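Local coordinates for protein probable 2-dehydropantoate 2-reductase (Bacillus subtilis, PDB 3EGO) that probably catalyses the NADPH-dependent reduction of 2-dehydropantoate (ketopantoate) to (R)-pantoate in pantothenate biosynthesis, at residues H106-W111 with I117-V122; F68-V73 with D153-L158; G180-N185 with R221-E226; S85-E88 with N94-F97. One frame throughout, in Å; residues are numbered along the deposited sequence.

Interaction 1 of 4, residues H106-W111 with I117-V122; sequences HDLKDW and IYVGIV
L108 of helix 103-109 pushes one methyl into a hollow between I117 and V119 on strand 116-128. Both elements belong to a beta-alpha-beta unit of the Rossmann-type NADP-binding domain, in which strand 94-97 leads into the helix and the chain then returns to the sheet. The bump is L108 CD1. It lies 4.0 Å from CG2 of I117 and 3.8 Å from CG2 of V119, so the two beta-branched residues form the walls of the hollow. They can do this because they are two apart on the strand and turn to the same face of the sheet. Y118 between them points to the other face.

I117 is shared between two partners. Its CG2 is anti to the backbone N and faces L108. Its CG1 takes the other direction (chi1 -52°) and carries CD1 to W111. The W111 and I117 side chains cross at about a right angle, and the indole is approached obliquely. W111 lies just past the helix, where a weak bond runs from its backbone N to the carbonyl O of L108.

Neighbours surround the contact. F97 touches both L108 and I117. F84 of helix 80-86 touches L108 and meets the W111 ring edge-to-face. V119 also packs on W174 and L178 of helix 174-195, so this strand touches the C-terminal domain as well. The whole contact is apolar. On the tryptophan side, I117 CD1 is 3.8 Å from W111 CZ3 and 4.2 Å from W111 CE3.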
# COMPACT_ATOMS: atom_id res chain seq x y z
N HIS A 106 5.23 25.83 5.85
CA HIS A 106 5.52 25.83 7.29
C HIS A 106 6.94 26.39 7.60
O HIS A 106 7.13 27.13 8.56
CB HIS A 106 5.28 24.45 7.92
CG HIS A 106 3.84 24.04 7.96
ND1 HIS A 106 3.42 22.75 7.72
CD2 HIS A 106 2.71 24.76 8.21
CE1 HIS A 106 2.10 22.69 7.82
NE2 HIS A 106 1.64 23.90 8.11
N ASP A 107 7.91 26.06 6.76
CA ASP A 107 9.26 26.60 6.91
C ASP A 107 9.31 28.12 6.68
O ASP A 107 10.00 28.85 7.40
CB ASP A 107 10.24 25.91 5.94
CG ASP A 107 9.97 24.41 5.80
OD1 ASP A 107 9.08 23.87 6.51
OD2 ASP A 107 10.63 23.76 4.95
N LEU A 108 8.59 28.59 5.67
CA LEU A 108 8.54 30.02 5.34
C LEU A 108 7.80 30.87 6.36
O LEU A 108 8.15 32.03 6.57
CB LEU A 108 7.86 30.23 3.99
CG LEU A 108 8.48 29.60 2.76
CD1 LEU A 108 7.68 30.00 1.55
CD2 LEU A 108 9.89 30.03 2.64
N LYS A 109 6.74 30.31 6.93
CA LYS A 109 5.89 31.00 7.90
C LYS A 109 6.73 31.68 8.98
O LYS A 109 6.54 32.86 9.28
CB LYS A 109 4.97 29.99 8.58
CG LYS A 109 3.54 30.44 8.71
CD LYS A 109 2.73 30.00 7.50
CE LYS A 109 1.30 30.49 7.59
NZ LYS A 109 0.35 29.57 6.90
N ASP A 110 7.64 30.91 9.57
CA ASP A 110 8.51 31.40 10.63
C ASP A 110 9.91 31.52 10.08
O ASP A 110 10.84 30.86 10.56
CB ASP A 110 8.51 30.43 11.81
CG ASP A 110 7.13 29.93 12.16
OD1 ASP A 110 6.22 30.78 12.36
OD2 ASP A 110 6.95 28.70 12.25
N TRP A 111 10.07 32.34 9.05
CA TRP A 111 11.40 32.56 8.52
C TRP A 111 11.76 34.03 8.66
O TRP A 111 11.23 34.89 7.96
CB TRP A 111 11.53 32.07 7.06
CG TRP A 111 12.96 31.93 6.64
CD1 TRP A 111 14.02 31.68 7.45
CD2 TRP A 111 13.49 32.00 5.30
NE1 TRP A 111 15.18 31.62 6.71
CE2 TRP A 111 14.88 31.80 5.39
CE3 TRP A 111 12.92 32.23 4.04
CZ2 TRP A 111 15.71 31.82 4.27
CZ3 TRP A 111 13.75 32.25 2.93
CH2 TRP A 111 15.13 32.04 3.05
N ILE A 117 9.80 37.26 -0.34
CA ILE A 117 9.42 35.90 -0.64
C ILE A 117 8.20 35.82 -1.50
O ILE A 117 7.16 36.42 -1.19
CB ILE A 117 9.16 35.09 0.62
CG1 ILE A 117 10.34 35.22 1.58
CG2 ILE A 117 8.90 33.60 0.26
CD1 ILE A 117 11.67 34.79 0.99
N TYR A 118 8.34 35.05 -2.58
CA TYR A 118 7.28 34.77 -3.51
C TYR A 118 7.13 33.26 -3.62
O TYR A 118 8.10 32.50 -3.45
CB TYR A 118 7.58 35.39 -4.88
CG TYR A 118 7.89 36.88 -4.74
CD1 TYR A 118 6.86 37.83 -4.68
CD2 TYR A 118 9.19 37.31 -4.59
CE1 TYR A 118 7.16 39.19 -4.49
CE2 TYR A 118 9.50 38.66 -4.41
CZ TYR A 118 8.48 39.60 -4.36
OH TYR A 118 8.83 40.92 -4.17
N VAL A 119 5.94 32.86 -3.99
CA VAL A 119 5.55 31.48 -4.01
C VAL A 119 4.76 31.25 -5.31
O VAL A 119 4.02 32.12 -5.72
CB VAL A 119 4.71 31.34 -2.69
CG1 VAL A 119 3.21 31.17 -2.88
CG2 VAL A 119 5.46 30.56 -1.53
N GLY A 120 4.93 30.10 -5.97
CA GLY A 120 4.20 29.85 -7.22
C GLY A 120 4.07 28.39 -7.60
O GLY A 120 4.64 27.52 -6.95
N ILE A 121 3.30 28.13 -8.63
CA ILE A 121 3.14 26.79 -9.12
C ILE A 121 3.52 26.74 -10.58
O ILE A 121 3.41 27.74 -11.32
CB ILE A 121 1.71 26.28 -8.95
CG1 ILE A 121 0.73 27.18 -9.72
CG2 ILE A 121 1.34 26.22 -7.44
CD1 ILE A 121 -0.69 26.62 -9.66
N VAL A 122 3.96 25.57 -10.99
CA VAL A 122 4.41 25.38 -12.35
C VAL A 122 3.40 24.47 -13.02
O VAL A 122 3.27 23.30 -12.62
CB VAL A 122 5.76 24.66 -12.37
CG1 VAL A 122 6.15 24.28 -13.81
CG2 VAL A 122 6.84 25.52 -11.69

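Interaction 2 of 4, residues F68-V73 with D153-L158; sequences FDLLVV and DRLNIL
The backbones of L70 and L158 pass with their CA atoms 8.2 Å apart, where the start of strand 70-73 meets a loop turn. Strand 70-73 is an inner parallel strand of the Rossmann-type sheet, between strands 4-8 and 94-97. The loop residues 153-158 lie between strands 142-146 and 168-170 and pack on part of one face of that sheet, at the start of strand 70-73. Residues 156-158 have helical backbone angles. The turn before them is closed by a bond of 2.9 Å from N156 N to D153 O.

L70 carries the contact and meets two leucines. CG of L70 points opposite its backbone N (chi1 171°), which sends the side chain out over the loop. L158 comes in from one flank. Its CD1 lies 3.9 Å from L70 CB and 4.2 Å from L70 CD2, so it rests on the base and one branch of the side chain. The same methyl is 4.2 Å from the carbonyl O of D69. L155 starts off to the side, but its CD2 reaches the other branch.

Both loop leucines are buried and have further partners: L158 packs on L3 and I5, L155 on Y118. D69, beside this contact, accepts through OD2 a hydrogen bond from the backbone N of K4. L70 and L155 meet at about a right angle, with L70 CD1 4.1 Å from L155 CD2.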
# COMPACT_ATOMS: atom_id res chain seq x y z
N PHE A 68 22.23 37.50 -6.70
CA PHE A 68 21.28 37.44 -7.81
C PHE A 68 20.14 38.42 -7.62
O PHE A 68 19.75 38.69 -6.49
CB PHE A 68 20.73 36.02 -7.98
CG PHE A 68 21.77 35.04 -8.39
CD1 PHE A 68 22.18 34.97 -9.71
CD2 PHE A 68 22.38 34.23 -7.45
CE1 PHE A 68 23.15 34.05 -10.12
CE2 PHE A 68 23.36 33.31 -7.84
CZ PHE A 68 23.75 33.22 -9.16
N ASP A 69 19.63 38.97 -8.71
CA ASP A 69 18.40 39.75 -8.69
C ASP A 69 17.17 38.91 -8.35
O ASP A 69 16.22 39.40 -7.73
CB ASP A 69 18.23 40.48 -10.01
CG ASP A 69 19.33 41.51 -10.23
OD1 ASP A 69 19.59 42.28 -9.28
OD2 ASP A 69 19.96 41.51 -11.31
N LEU A 70 17.21 37.64 -8.71
CA LEU A 70 16.15 36.73 -8.30
C LEU A 70 16.74 35.32 -8.15
O LEU A 70 17.63 34.92 -8.91
CB LEU A 70 15.04 36.74 -9.36
CG LEU A 70 13.88 35.73 -9.30
CD1 LEU A 70 12.94 35.87 -8.11
CD2 LEU A 70 13.06 35.83 -10.61
N LEU A 71 16.25 34.61 -7.15
CA LEU A 71 16.51 33.18 -7.03
C LEU A 71 15.21 32.42 -7.18
O LEU A 71 14.20 32.76 -6.57
CB LEU A 71 17.13 32.84 -5.69
CG LEU A 71 18.54 33.39 -5.54
CD1 LEU A 71 19.03 33.19 -4.09
CD2 LEU A 71 19.44 32.73 -6.53
N VAL A 72 15.25 31.36 -7.99
CA VAL A 72 14.08 30.57 -8.24
C VAL A 72 14.40 29.21 -7.72
O VAL A 72 15.35 28.59 -8.20
CB VAL A 72 13.74 30.49 -9.74
CG1 VAL A 72 12.51 29.55 -9.92
CG2 VAL A 72 13.49 31.88 -10.37
N VAL A 73 13.65 28.75 -6.73
CA VAL A 73 13.96 27.51 -6.02
C VAL A 73 13.06 26.39 -6.50
O VAL A 73 11.84 26.45 -6.37
CB VAL A 73 13.83 27.68 -4.47
CG1 VAL A 73 13.98 26.29 -3.74
CG2 VAL A 73 14.87 28.69 -3.96
N ASP A 153 5.48 44.30 -7.16
CA ASP A 153 6.05 45.09 -8.24
C ASP A 153 7.53 44.80 -8.42
O ASP A 153 8.06 44.94 -9.51
CB ASP A 153 5.80 46.59 -8.03
CG ASP A 153 4.37 46.98 -8.32
OD1 ASP A 153 3.62 46.21 -9.01
OD2 ASP A 153 3.99 48.09 -7.88
N ARG A 154 8.19 44.35 -7.36
CA ARG A 154 9.60 43.96 -7.45
C ARG A 154 9.93 43.01 -8.62
O ARG A 154 11.03 43.04 -9.15
CB ARG A 154 10.12 43.38 -6.12
CG ARG A 154 10.56 44.43 -5.12
CD ARG A 154 11.04 43.84 -3.80
NE ARG A 154 12.39 43.27 -3.84
CZ ARG A 154 13.52 43.97 -3.83
NH1 ARG A 154 13.49 45.30 -3.84
NH2 ARG A 154 14.69 43.34 -3.83
N LEU A 155 8.97 42.19 -9.03
CA LEU A 155 9.23 41.26 -10.13
C LEU A 155 8.79 41.74 -11.52
O LEU A 155 8.87 40.98 -12.48
CB LEU A 155 8.64 39.89 -9.85
CG LEU A 155 9.10 39.25 -8.54
CD1 LEU A 155 8.58 37.84 -8.46
CD2 LEU A 155 10.64 39.30 -8.33
N ASN A 156 8.34 43.00 -11.61
CA ASN A 156 7.77 43.58 -12.84
C ASN A 156 8.75 43.59 -13.99
O ASN A 156 8.41 43.18 -15.09
CB ASN A 156 7.33 45.05 -12.63
CG ASN A 156 6.00 45.20 -11.89
OD1 ASN A 156 5.28 44.21 -11.66
ND2 ASN A 156 5.66 46.45 -11.53
N ILE A 157 9.95 44.09 -13.74
CA ILE A 157 10.93 44.21 -14.80
C ILE A 157 11.39 42.82 -15.14
O ILE A 157 11.45 42.45 -16.32
CB ILE A 157 12.10 45.18 -14.45
CG1 ILE A 157 11.58 46.61 -14.32
CG2 ILE A 157 13.17 45.15 -15.52
CD1 ILE A 157 12.61 47.58 -13.72
N LEU A 158 11.65 42.01 -14.11
CA LEU A 158 12.13 40.65 -14.33
C LEU A 158 11.19 39.91 -15.28
O LEU A 158 11.65 39.31 -16.24
CB LEU A 158 12.32 39.88 -13.02
CG LEU A 158 13.57 40.24 -12.21
CD1 LEU A 158 13.34 39.98 -10.73
CD2 LEU A 158 14.80 39.46 -12.76

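Interaction 3 of 4, residues G180-N185 with R221-E226; sequences GKLIVN and RILKLE
K181 NZ donates a hydrogen bond of 3.0 Å to OD1 of N185, one turn on along helix 174-195. The nitrogen lies in the carbonyl plane, on a lone pair of the oxygen, with a C=O...N angle of 124°. By similarity K181 is the proton donor and N185 binds substrate.

Another side of the same helix carries the packing. L182 and I183 turn to the end of helix 206-223. L182 CD2 lies against both methyls of L223, 3.9 Å from L223 CD1 and 4.1 Å from L223 CD2. L225 CD1 rests on I183, at 3.9 Å from both I183 CB and I183 CG1. With CG1 across from the backbone N (chi1 -173°), the CB-CG1 bond lies alongside the L225 methyl, which touches both its atoms equally.

Around this seam, the hydroxyl of Y175 bonds to L223 O, and R234 NH2 bonds to G180 O. L223 also packs on L268 and L225 on A231.

The turn that presents L225 is a Schellman motif: K224 has positive phi, and L225 N pairs with C220 O. This is helix packing on a side of the probable active-site helix other than the one bearing K181 and N185, in the all-helical C-terminal domain of ketopantoate reductases.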
# COMPACT_ATOMS: atom_id res chain seq x y z
N GLY A 180 -5.03 25.18 -4.27
CA GLY A 180 -5.84 24.74 -5.39
C GLY A 180 -5.15 23.64 -6.17
O GLY A 180 -5.79 22.81 -6.82
N LYS A 181 -3.83 23.64 -6.13
CA LYS A 181 -3.07 22.56 -6.78
C LYS A 181 -2.89 21.40 -5.79
O LYS A 181 -2.93 20.23 -6.17
CB LYS A 181 -1.72 23.11 -7.25
CG LYS A 181 -0.76 22.06 -7.87
CD LYS A 181 0.48 22.72 -8.51
CE LYS A 181 1.68 21.77 -8.52
NZ LYS A 181 1.28 20.42 -9.03
N LEU A 182 -2.69 21.72 -4.51
CA LEU A 182 -2.49 20.68 -3.50
C LEU A 182 -3.69 19.74 -3.37
O LEU A 182 -3.51 18.52 -3.32
CB LEU A 182 -2.12 21.30 -2.13
CG LEU A 182 -1.65 20.22 -1.13
CD1 LEU A 182 -0.24 20.46 -0.65
CD2 LEU A 182 -2.59 20.14 0.01
N ILE A 183 -4.92 20.28 -3.37
CA ILE A 183 -6.10 19.41 -3.21
C ILE A 183 -6.09 18.34 -4.26
O ILE A 183 -6.31 17.17 -3.98
CB ILE A 183 -7.47 20.13 -3.21
CG1 ILE A 183 -8.59 19.14 -2.86
CG2 ILE A 183 -7.80 20.74 -4.58
CD1 ILE A 183 -8.44 18.43 -1.47
N VAL A 184 -5.77 18.73 -5.49
CA VAL A 184 -5.65 17.77 -6.56
C VAL A 184 -4.54 16.70 -6.32
O VAL A 184 -4.82 15.51 -6.39
CB VAL A 184 -5.37 18.50 -7.90
CG1 VAL A 184 -4.97 17.52 -8.95
CG2 VAL A 184 -6.63 19.30 -8.33
N ASN A 185 -3.32 17.12 -6.04
CA ASN A 185 -2.22 16.16 -5.86
C ASN A 185 -2.50 15.21 -4.70
O ASN A 185 -2.26 14.00 -4.79
CB ASN A 185 -0.89 16.89 -5.65
CG ASN A 185 -0.44 17.70 -6.88
OD1 ASN A 185 0.40 18.59 -6.76
ND2 ASN A 185 -1.00 17.40 -8.04
N ARG A 221 -11.57 20.03 4.17
CA ARG A 221 -11.77 20.68 5.48
C ARG A 221 -10.49 21.22 6.12
O ARG A 221 -10.50 22.34 6.67
CB ARG A 221 -12.49 19.75 6.45
CG ARG A 221 -12.69 20.36 7.84
CD ARG A 221 -13.47 21.72 7.79
NE ARG A 221 -13.52 22.35 9.11
CZ ARG A 221 -12.55 23.11 9.61
NH1 ARG A 221 -11.47 23.37 8.88
NH2 ARG A 221 -12.66 23.62 10.83
N ILE A 222 -9.40 20.46 6.08
CA ILE A 222 -8.14 20.91 6.67
C ILE A 222 -7.67 22.22 6.01
O ILE A 222 -7.17 23.14 6.68
CB ILE A 222 -7.02 19.82 6.49
CG1 ILE A 222 -7.30 18.59 7.38
CG2 ILE A 222 -5.67 20.36 6.80
CD1 ILE A 222 -6.65 17.27 6.83
N LEU A 223 -7.84 22.29 4.70
CA LEU A 223 -7.39 23.48 3.94
C LEU A 223 -8.40 24.63 3.98
O LEU A 223 -8.07 25.77 3.55
CB LEU A 223 -7.13 23.11 2.47
CG LEU A 223 -6.00 22.11 2.24
CD1 LEU A 223 -6.09 21.55 0.83
CD2 LEU A 223 -4.59 22.68 2.55
N LYS A 224 -9.62 24.33 4.42
CA LYS A 224 -10.71 25.30 4.44
C LYS A 224 -10.95 25.89 3.05
O LYS A 224 -10.97 27.11 2.86
CB LYS A 224 -10.37 26.41 5.44
CG LYS A 224 -10.33 25.95 6.88
CD LYS A 224 -9.61 26.94 7.76
CE LYS A 224 -9.81 26.62 9.22
NZ LYS A 224 -9.02 27.54 10.09
N LEU A 225 -11.13 25.02 2.06
CA LEU A 225 -11.31 25.45 0.69
C LEU A 225 -12.63 26.19 0.50
O LEU A 225 -13.68 25.68 0.91
CB LEU A 225 -11.28 24.25 -0.24
CG LEU A 225 -9.93 23.54 -0.27
CD1 LEU A 225 -9.93 22.52 -1.38
CD2 LEU A 225 -8.80 24.55 -0.44
N GLU A 226 -12.56 27.35 -0.14
CA GLU A 226 -13.74 28.15 -0.43
C GLU A 226 -14.86 27.30 -1.03
O GLU A 226 -15.81 26.94 -0.34
CB GLU A 226 -13.38 29.33 -1.35

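Interaction 4 of 4, residues S85-E88 with N94-F97; sequences SSLE and NILF
L87 reaches the strand 94-97 with a single methyl. Its CD1 lies 4.3 Å from CG2 of I95 and 4.2 Å from CZ of F97, so it sits over the gap between two residues on the same face of the strand. The approach to the phenyl ring is oblique. These are loose apolar contacts, and the CA atoms of L87 and I95 are 9.1 Å apart.

The two strand residues present themselves differently. I95 points toward the segment of L87. F97 leaves the backbone at an angle, and its ring swings back until the far carbon, CZ, leads. L87 has its CG anti to its carbonyl carbon (chi1 -65°), and this extends CD1 toward both partners.

The contact belongs to a beta-alpha-beta crossover of the Rossmann-type domain. Strand 70-73 leads through helix 80-86 to strand 94-97, which lies parallel beside strand 70-73 in the sheet. L87 lies on the connection between that helix and strand 94-97.

The next shell holds these residues in place. L87 also packs on I64 and W111, and its carbonyl O is hydrogen-bonded to NE2 of H115. I95 rests on L71 and V73, while F97 touches V73 and H104. S86, just before the leucine, bonds through OG to the carbonyl O of S82. On the strand, N94 and L96 lie on the face turned from L87. N94 is held by its amide: OD1 is hydrogen-bonded to R154 NE, and ND2 makes a weak bond to D69 O.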
# COMPACT_ATOMS: atom_id res chain seq x y z
N SER A 85 19.80 27.16 4.38
CA SER A 85 21.06 27.47 5.08
C SER A 85 21.97 28.37 4.26
O SER A 85 22.62 29.27 4.80
CB SER A 85 21.79 26.18 5.48
OG SER A 85 21.20 25.61 6.64
N SER A 86 22.01 28.15 2.96
CA SER A 86 22.70 29.07 2.07
C SER A 86 21.97 30.40 1.99
O SER A 86 22.60 31.46 1.90
CB SER A 86 22.84 28.49 0.68
OG SER A 86 23.33 27.16 0.74
N LEU A 87 20.65 30.35 2.02
CA LEU A 87 19.87 31.57 1.78
C LEU A 87 20.05 32.59 2.91
O LEU A 87 19.62 33.74 2.81
CB LEU A 87 18.39 31.22 1.53
CG LEU A 87 18.12 30.41 0.25
CD1 LEU A 87 16.63 30.32 -0.04
CD2 LEU A 87 18.84 30.99 -0.94
N GLU A 88 20.71 32.16 3.98
CA GLU A 88 21.00 33.04 5.11
C GLU A 88 22.33 33.79 4.97
O GLU A 88 22.51 34.86 5.55
CB GLU A 88 20.94 32.26 6.42
CG GLU A 88 19.55 31.73 6.74
CD GLU A 88 19.58 30.49 7.61
OE1 GLU A 88 20.69 29.93 7.78
OE2 GLU A 88 18.52 30.07 8.12
N ASN A 94 15.12 38.76 -3.86
CA ASN A 94 13.84 38.15 -4.19
C ASN A 94 14.06 36.65 -4.31
O ASN A 94 15.00 36.24 -4.98
CB ASN A 94 13.36 38.68 -5.54
CG ASN A 94 13.24 40.21 -5.57
OD1 ASN A 94 12.72 40.80 -4.63
ND2 ASN A 94 13.69 40.84 -6.67
N ILE A 95 13.20 35.85 -3.68
CA ILE A 95 13.26 34.40 -3.83
C ILE A 95 11.91 33.94 -4.21
O ILE A 95 10.93 34.24 -3.51
CB ILE A 95 13.57 33.68 -2.52
CG1 ILE A 95 14.66 34.40 -1.73
CG2 ILE A 95 13.96 32.20 -2.80
CD1 ILE A 95 16.03 34.31 -2.32
N LEU A 96 11.83 33.20 -5.33
CA LEU A 96 10.57 32.61 -5.77
C LEU A 96 10.59 31.10 -5.55
O LEU A 96 11.37 30.42 -6.17
CB LEU A 96 10.31 32.90 -7.27
CG LEU A 96 9.05 32.28 -7.89
CD1 LEU A 96 7.78 32.72 -7.14
CD2 LEU A 96 8.96 32.63 -9.43
N PHE A 97 9.75 30.57 -4.65
CA PHE A 97 9.70 29.12 -4.41
C PHE A 97 8.71 28.42 -5.31
O PHE A 97 7.53 28.76 -5.31
CB PHE A 97 9.31 28.86 -2.95
CG PHE A 97 10.38 29.21 -1.99
CD1 PHE A 97 11.34 28.27 -1.63
CD2 PHE A 97 10.47 30.50 -1.45
CE1 PHE A 97 12.37 28.60 -0.74
CE2 PHE A 97 11.48 30.84 -0.56
CZ PHE A 97 12.45 29.90 -0.20

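Overall arrangement
Interactions 1, 2 and 4 lie on one sheet, on the neighbouring strands 70-73, 94-97 and 116-128. Their centres are 10 to 15 Å apart. Interactions 1 and 4 pack residues of, or just after, helices 103-109 and 80-86 on one face; interaction 2 brings a loop to the other. Along the chain, interactions 4 and then 1 are nested inside the long loop closed by interaction 2. Interaction 3 comes last, in the helical domain, about 28 Å between centres from interaction 2. It is tied to interaction 1 where I121 CG2 packs on K181 CD at 3.8 Å. Strand 116-128 thus brings the Rossmann-type domain, which probably binds NADP, against the helix that bears the probable proton donor.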